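Local coordinates for protein ancestral congerin Con-anc (PDB 3AJZ) that binds lactose and probably other beta-galactosides, as a reconstructed ancestor of the fish galectins called congerins, at residues V60-V65 and Q70-S75; H48-S51 and Q56-I59. All coordinates share one frame; numbering follows the deposited sequence.

Contact 1: residues V60-V65 and Q70-S75; sequences VLNSMV and QQEQRS. With GAL (beta-D-galactopyranose), chain B; BGC (beta-D-glucopyranose), chain C.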
loop_
_atom_site.group_PDB
_atom_site.type_symbol
_atom_site.label_atom_id
_atom_site.label_comp_id
_atom_site.label_asym_id
_atom_site.label_seq_id
_atom_site.Cartn_x
_atom_site.Cartn_y
_atom_site.Cartn_z
ATOM N N VAL A 60 -17.927 14.507 2.542
ATOM C CA VAL A 60 -17.656 15.646 1.666
ATOM C C VAL A 60 -16.656 15.196 0.626
ATOM O O VAL A 60 -15.572 14.713 0.970
ATOM C CB VAL A 60 -17.123 16.834 2.480
ATOM C CG1 VAL A 60 -16.703 17.963 1.535
ATOM C CG2 VAL A 60 -18.211 17.281 3.478
ATOM N N LEU A 61 -17.030 15.331 -0.636
ATOM C CA LEU A 61 -16.194 14.952 -1.760
ATOM C C LEU A 61 -15.691 16.202 -2.467
ATOM O O LEU A 61 -16.419 17.193 -2.656
ATOM C CB LEU A 61 -16.932 14.034 -2.750
ATOM C CG LEU A 61 -17.452 12.764 -2.072
ATOM C CD1 LEU A 61 -18.931 12.916 -1.632
ATOM C CD2 LEU A 61 -17.260 11.585 -2.995
ATOM N N ASN A 62 -14.444 16.168 -2.884
ATOM C CA ASN A 62 -13.883 17.264 -3.641
ATOM C C ASN A 62 -12.653 16.791 -4.417
ATOM O O ASN A 62 -12.262 15.621 -4.401
ATOM C CB ASN A 62 -13.591 18.433 -2.701
ATOM C CG ASN A 62 -13.642 19.802 -3.403
ATOM O OD1 ASN A 62 -13.775 19.896 -4.626
ATOM N ND2 ASN A 62 -13.558 20.874 -2.600
ATOM N N SER A 63 -12.055 17.707 -5.156
ATOM C CA SER A 63 -10.799 17.542 -5.837
ATOM C C SER A 63 -9.940 18.764 -5.562
ATOM O O SER A 63 -10.460 19.817 -5.164
ATOM C CB SER A 63 -11.019 17.404 -7.345
ATOM O OG SER A 63 -11.861 18.472 -7.826
ATOM N N MET A 64 -8.642 18.611 -5.752
ATOM C CA MET A 64 -7.676 19.691 -5.532
ATOM C C MET A 64 -6.780 19.820 -6.752
ATOM O O MET A 64 -6.183 18.846 -7.206
ATOM C CB MET A 64 -6.833 19.389 -4.281
ATOM C CG MET A 64 -5.493 20.148 -4.252
ATOM S SD MET A 64 -4.504 19.748 -2.786
ATOM C CE MET A 64 -5.489 20.462 -1.567
ATOM N N VAL A 65 -6.635 21.054 -7.234
ATOM C CA VAL A 65 -5.823 21.340 -8.393
ATOM C C VAL A 65 -4.801 22.329 -7.906
ATOM O O VAL A 65 -5.173 23.370 -7.395
ATOM C CB VAL A 65 -6.656 21.956 -9.529
ATOM C CG1 VAL A 65 -5.726 22.401 -10.694
ATOM C CG2 VAL A 65 -7.720 20.980 -10.006
ATOM N N GLN A 70 -11.633 22.511 -5.076
ATOM C CA GLN A 70 -12.651 22.859 -6.057
ATOM C C GLN A 70 -14.032 22.828 -5.389
ATOM O O GLN A 70 -14.126 23.102 -4.184
ATOM C CB GLN A 70 -12.522 21.959 -7.303
ATOM C CG GLN A 70 -11.143 22.025 -7.979
ATOM C CD GLN A 70 -11.121 21.311 -9.373
ATOM O OE1 GLN A 70 -10.984 20.077 -9.473
ATOM N NE2 GLN A 70 -11.222 22.103 -10.444
ATOM N N GLN A 71 -15.099 22.551 -6.133
ATOM C CA GLN A 71 -16.446 22.612 -5.561
ATOM C C GLN A 71 -16.808 21.323 -4.807
ATOM O O GLN A 71 -16.729 20.200 -5.343
ATOM C CB GLN A 71 -17.495 22.917 -6.643
ATOM C CG GLN A 71 -18.910 23.081 -6.089
ATOM C CD GLN A 71 -19.853 23.825 -7.039
ATOM O OE1 GLN A 71 -19.605 23.930 -8.251
ATOM N NE2 GLN A 71 -20.948 24.342 -6.488
ATOM N N GLU A 72 -17.245 21.483 -3.570
ATOM C CA GLU A 72 -17.670 20.359 -2.745
ATOM C C GLU A 72 -18.961 19.750 -3.185
ATOM O O GLU A 72 -19.875 20.432 -3.712
ATOM C CB GLU A 72 -17.822 20.812 -1.293
ATOM C CG GLU A 72 -16.506 21.174 -0.682
ATOM C CD GLU A 72 -16.609 21.745 0.736
ATOM O OE1 GLU A 72 -17.729 22.014 1.231
ATOM O OE2 GLU A 72 -15.545 21.921 1.368
ATOM N N GLN A 73 -19.027 18.440 -2.989
ATOM C CA GLN A 73 -20.265 17.703 -3.093
ATOM C C GLN A 73 -20.429 16.933 -1.802
ATOM O O GLN A 73 -19.444 16.642 -1.111
ATOM C CB GLN A 73 -20.227 16.748 -4.284
ATOM C CG GLN A 73 -20.093 17.501 -5.623
ATOM C CD GLN A 73 -20.293 16.657 -6.871
ATOM O OE1 GLN A 73 -20.530 15.406 -6.833
ATOM N NE2 GLN A 73 -20.203 17.355 -8.021
ATOM N N ARG A 74 -21.667 16.658 -1.437
ATOM C CA ARG A 74 -21.943 16.007 -0.158
ATOM C C ARG A 74 -22.818 14.807 -0.336
ATOM O O ARG A 74 -23.666 14.760 -1.237
ATOM C CB ARG A 74 -22.581 16.971 0.843
ATOM C CG ARG A 74 -21.544 17.902 1.498
ATOM C CD ARG A 74 -22.149 19.001 2.396
ATOM N NE ARG A 74 -21.099 19.649 3.201
ATOM C CZ ARG A 74 -20.152 20.438 2.706
ATOM N NH1 ARG A 74 -20.127 20.739 1.415
ATOM N NH2 ARG A 74 -19.216 20.904 3.516
ATOM N N SER A 75 -22.608 13.826 0.535
ATOM C CA SER A 75 -23.538 12.713 0.703
ATOM C C SER A 75 -23.851 12.559 2.189
ATOM O O SER A 75 -22.969 12.663 3.034
ATOM C CB SER A 75 -22.930 11.427 0.158
ATOM O OG SER A 75 -23.821 10.320 0.379
HETATM C C1 GAL B . -12.032 21.792 3.926
HETATM C C2 GAL B . -10.982 20.963 4.698
HETATM C C3 GAL B . -10.020 20.265 3.742
HETATM C C4 GAL B . -10.841 19.464 2.720
HETATM C C5 GAL B . -11.783 20.455 2.016
HETATM C C6 GAL B . -12.630 19.763 0.966
HETATM O O2 GAL B . -10.252 21.789 5.610
HETATM O O3 GAL B . -9.167 19.421 4.476
HETATM O O4 GAL B . -11.519 18.413 3.392
HETATM O O5 GAL B . -12.707 21.038 2.933
HETATM O O6 GAL B . -13.408 20.714 0.256
HETATM C C2 BGC C . -16.150 24.284 4.459
HETATM C C3 BGC C . -15.248 23.076 4.738
HETATM C C4 BGC C . -13.788 23.364 4.401
HETATM C C5 BGC C . -13.419 24.630 5.193
HETATM C C6 BGC C . -11.981 25.083 5.008
HETATM C C1 BGC C . -15.599 25.475 5.236
HETATM O O1 BGC C . -16.310 26.634 4.888
HETATM O O2 BGC C . -17.460 24.015 4.878
HETATM O O3 BGC C . -15.692 21.963 3.990
HETATM O O4 BGC C . -12.985 22.295 4.881
HETATM O O5 BGC C . -14.282 25.675 4.787
HETATM O O6 BGC C . -11.743 25.289 3.635
#
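A first torsion of -153°, with CG roughly trans to the backbone nitrogen, turns the N62 carboxamide toward Q70, and ND2 donates to Q70 O (2.8 Å). That oxygen lies in the amide plane of N62, although the amide nitrogen stands above the Q70 carbonyl plane. The other hydrogen of ND2 makes a nearly straight bond to galactose O6 (2.9 Å, 172°), so two acceptors fix the rotation of the amide; OD1 takes the backbone N of S63 and a bond from R112. E72 keeps CG beside its own N (chi1 -67°) and runs extended beyond it, carrying the carboxylate up to the sugars. There OE2 accepts from both galactose O6 (2.7 Å) and glucose O3 (2.6 Å), while OE1 forms a salt bridge with R74, accepting end-on from NH1 (2.7 Å) and NH2 on one face. V60 CG2 lies over a face of that guanidinium, offset toward its rim, and D55 holds NE; R74, which also lines the pocket, probably helps to position E72. Farther along, S63 OG lies doubtfully close to Q70 OE1, and V65 CG2 packs on the same amide. L61 and Q73 form a hydrogen-bonded antiparallel pair (L61 N to Q73 O, 2.8 Å), next to the non-hydrogen-bonded pair V60 and R74. This hairpin of strands 58-65 and 68-75 carries the Asn and Glu-Arg elements of the galectin carbohydrate-binding site.

Contact 2: residues H48-S51 and Q56-I59; sequences HRFS and QNTI. With GAL (beta-D-galactopyranose), chain B; BGC (beta-D-glucopyranose), chain C.
Backbone hydrogen bonds between R49 and T58 join the two segments: R49 N donates to T58 O (2.9 Å) and T58 N to R49 O (3.0 Å), an antiparallel hydrogen-bonded pair. N57 and T58 both face R49, a G1 beta bulge in which N57 has left-handed backbone angles (44°/57°). N57 N bonds to F50 O (3.0 Å), lying above that carbonyl plane, and the CA-H of Q56 also approaches F50 O. Past the bulge S51 and Q56 form a non-hydrogen-bonded antiparallel pair. Apolar contacts between the segments are sparse: H48 CD2 meets I59 CD1 at 4.3 Å. Outside the segments, the H48 ring stacks on F31 and its ND1 bonds to the F31 carbonyl. Polar contacts with the sugar belong to R49, whose CB lies against T58 O before the chain runs extended away from the partner segment. Its guanidinium meets the disaccharide with its edge: NH1 donates to galactose O4 (3.0 Å) and O5 (2.9 Å), and NH2 to glucose O3 (2.8 Å, 161°). Further bonds from NH1 to glucose O3 and O4 are weak. Salt bridges from D47 to NE and from D55 to NH2 hold the group in place and probably balance its charge. Strands 42-49 and 58-65 thus form a beta hairpin carrying a G1 bulge, and its arginine spans both sugars in the galectin carbohydrate-binding site.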
loop_
_atom_site.group_PDB
_atom_site.type_symbol
_atom_site.label_atom_id
_atom_site.label_comp_id
_atom_site.label_asym_id
_atom_site.label_seq_id
_atom_site.Cartn_x
_atom_site.Cartn_y
_atom_site.Cartn_z
ATOM N N HIS A 48 -14.562 11.721 5.190
ATOM C CA HIS A 48 -15.593 11.111 5.969
ATOM C C HIS A 48 -15.690 11.886 7.276
ATOM O O HIS A 48 -14.872 11.682 8.180
ATOM C CB HIS A 48 -15.222 9.648 6.217
ATOM C CG HIS A 48 -14.926 8.896 4.957
ATOM N ND1 HIS A 48 -13.685 8.887 4.366
ATOM C CD2 HIS A 48 -15.717 8.124 4.175
ATOM C CE1 HIS A 48 -13.717 8.146 3.271
ATOM N NE2 HIS A 48 -14.944 7.665 3.137
ATOM N N ARG A 49 -16.659 12.804 7.363
ATOM C CA ARG A 49 -16.761 13.719 8.510
ATOM C C ARG A 49 -17.742 13.243 9.555
ATOM O O ARG A 49 -18.957 13.398 9.392
ATOM C CB ARG A 49 -17.137 15.137 8.040
ATOM C CG ARG A 49 -16.109 15.670 7.084
ATOM C CD ARG A 49 -16.439 17.090 6.651
ATOM N NE ARG A 49 -15.366 17.567 5.793
ATOM C CZ ARG A 49 -15.283 18.782 5.275
ATOM N NH1 ARG A 49 -14.243 19.088 4.509
ATOM N NH2 ARG A 49 -16.235 19.682 5.499
ATOM N N PHE A 50 -17.223 12.661 10.632
ATOM C CA PHE A 50 -18.060 12.399 11.802
ATOM C C PHE A 50 -18.529 13.719 12.373
ATOM O O PHE A 50 -19.720 13.944 12.607
ATOM C CB PHE A 50 -17.281 11.582 12.840
ATOM C CG PHE A 50 -16.861 10.230 12.324
ATOM C CD1 PHE A 50 -15.727 10.099 11.525
ATOM C CD2 PHE A 50 -17.655 9.103 12.550
ATOM C CE1 PHE A 50 -15.353 8.867 11.006
ATOM C CE2 PHE A 50 -17.264 7.855 12.014
ATOM C CZ PHE A 50 -16.150 7.756 11.245
ATOM N N SER A 51 -17.569 14.611 12.609
ATOM C CA SER A 51 -17.873 15.972 13.032
ATOM C C SER A 51 -16.720 16.857 12.657
ATOM O O SER A 51 -15.597 16.672 13.138
ATOM C CB SER A 51 -18.074 16.005 14.536
ATOM O OG SER A 51 -18.538 17.279 14.929
ATOM N N GLN A 56 -21.932 17.030 10.214
ATOM C CA GLN A 56 -21.990 15.868 11.094
ATOM C C GLN A 56 -22.413 14.672 10.260
ATOM O O GLN A 56 -23.369 14.751 9.460
ATOM C CB GLN A 56 -22.956 16.091 12.260
ATOM C CG GLN A 56 -22.360 16.863 13.432
ATOM C CD GLN A 56 -23.387 17.135 14.520
ATOM O OE1 GLN A 56 -24.079 16.220 14.981
ATOM N NE2 GLN A 56 -23.506 18.397 14.927
ATOM N N ASN A 57 -21.675 13.576 10.423
ATOM C CA ASN A 57 -21.942 12.330 9.705
ATOM C C ASN A 57 -22.249 12.587 8.237
ATOM O O ASN A 57 -23.277 12.182 7.702
ATOM C CB ASN A 57 -23.060 11.535 10.400
ATOM C CG ASN A 57 -22.751 11.274 11.859
ATOM O OD1 ASN A 57 -21.637 10.919 12.212
ATOM N ND2 ASN A 57 -23.734 11.483 12.717
ATOM N N THR A 58 -21.305 13.247 7.574
ATOM C CA THR A 58 -21.481 13.606 6.169
ATOM C C THR A 58 -20.209 13.263 5.411
ATOM O O THR A 58 -19.108 13.475 5.920
ATOM C CB THR A 58 -21.746 15.120 6.032
ATOM O OG1 THR A 58 -22.934 15.471 6.756
ATOM C CG2 THR A 58 -21.940 15.531 4.584
ATOM N N ILE A 59 -20.352 12.758 4.197
ATOM C CA ILE A 59 -19.185 12.606 3.335
ATOM C C ILE A 59 -19.099 13.870 2.519
ATOM O O ILE A 59 -20.069 14.259 1.852
ATOM C CB ILE A 59 -19.261 11.381 2.381
ATOM C CG1 ILE A 59 -19.504 10.112 3.197
ATOM C CG2 ILE A 59 -17.953 11.244 1.554
ATOM C CD1 ILE A 59 -19.576 8.862 2.327
HETATM C C1 GAL B . -12.032 21.792 3.926
HETATM C C2 GAL B . -10.982 20.963 4.698
HETATM C C3 GAL B . -10.020 20.265 3.742
HETATM C C4 GAL B . -10.841 19.464 2.720
HETATM C C5 GAL B . -11.783 20.455 2.016
HETATM C C6 GAL B . -12.630 19.763 0.966
HETATM O O2 GAL B . -10.252 21.789 5.610
HETATM O O3 GAL B . -9.167 19.421 4.476
HETATM O O4 GAL B . -11.519 18.413 3.392
HETATM O O5 GAL B . -12.707 21.038 2.933
HETATM O O6 GAL B . -13.408 20.714 0.256
HETATM C C2 BGC C . -16.150 24.284 4.459
HETATM C C3 BGC C . -15.248 23.076 4.738
HETATM C C4 BGC C . -13.788 23.364 4.401
HETATM C C5 BGC C . -13.419 24.630 5.193
HETATM C C6 BGC C . -11.981 25.083 5.008
HETATM C C1 BGC C . -15.599 25.475 5.236
HETATM O O1 BGC C . -16.310 26.634 4.888
HETATM O O2 BGC C . -17.460 24.015 4.878
HETATM O O3 BGC C . -15.692 21.963 3.990
HETATM O O4 BGC C . -12.985 22.295 4.881
HETATM O O5 BGC C . -14.282 25.675 4.787
HETATM O O6 BGC C . -11.743 25.289 3.635
#

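Contact 2 closes before contact 1 opens, and strand 58-65 serves both: it lies between strands 42-49 and 68-75 and bonds to each along its length, V60 with D47 and N62 with H45 on one edge, L61 with Q73 on the other. The centres lie about 14 Å apart in one antiparallel sheet of the galectin beta-sandwich. A probable backbone hydrogen bond, I59 N with S75 O (2.9 Å), joins the two, and V60 CG2 packs on R49 CD. The R49 and R74 guanidinium groups come close, with the acidic E72 and D55 among them. Two successive hairpins therefore reach one disaccharide, and R30, H45, D47, Y52 and W69 complete the glycan pocket.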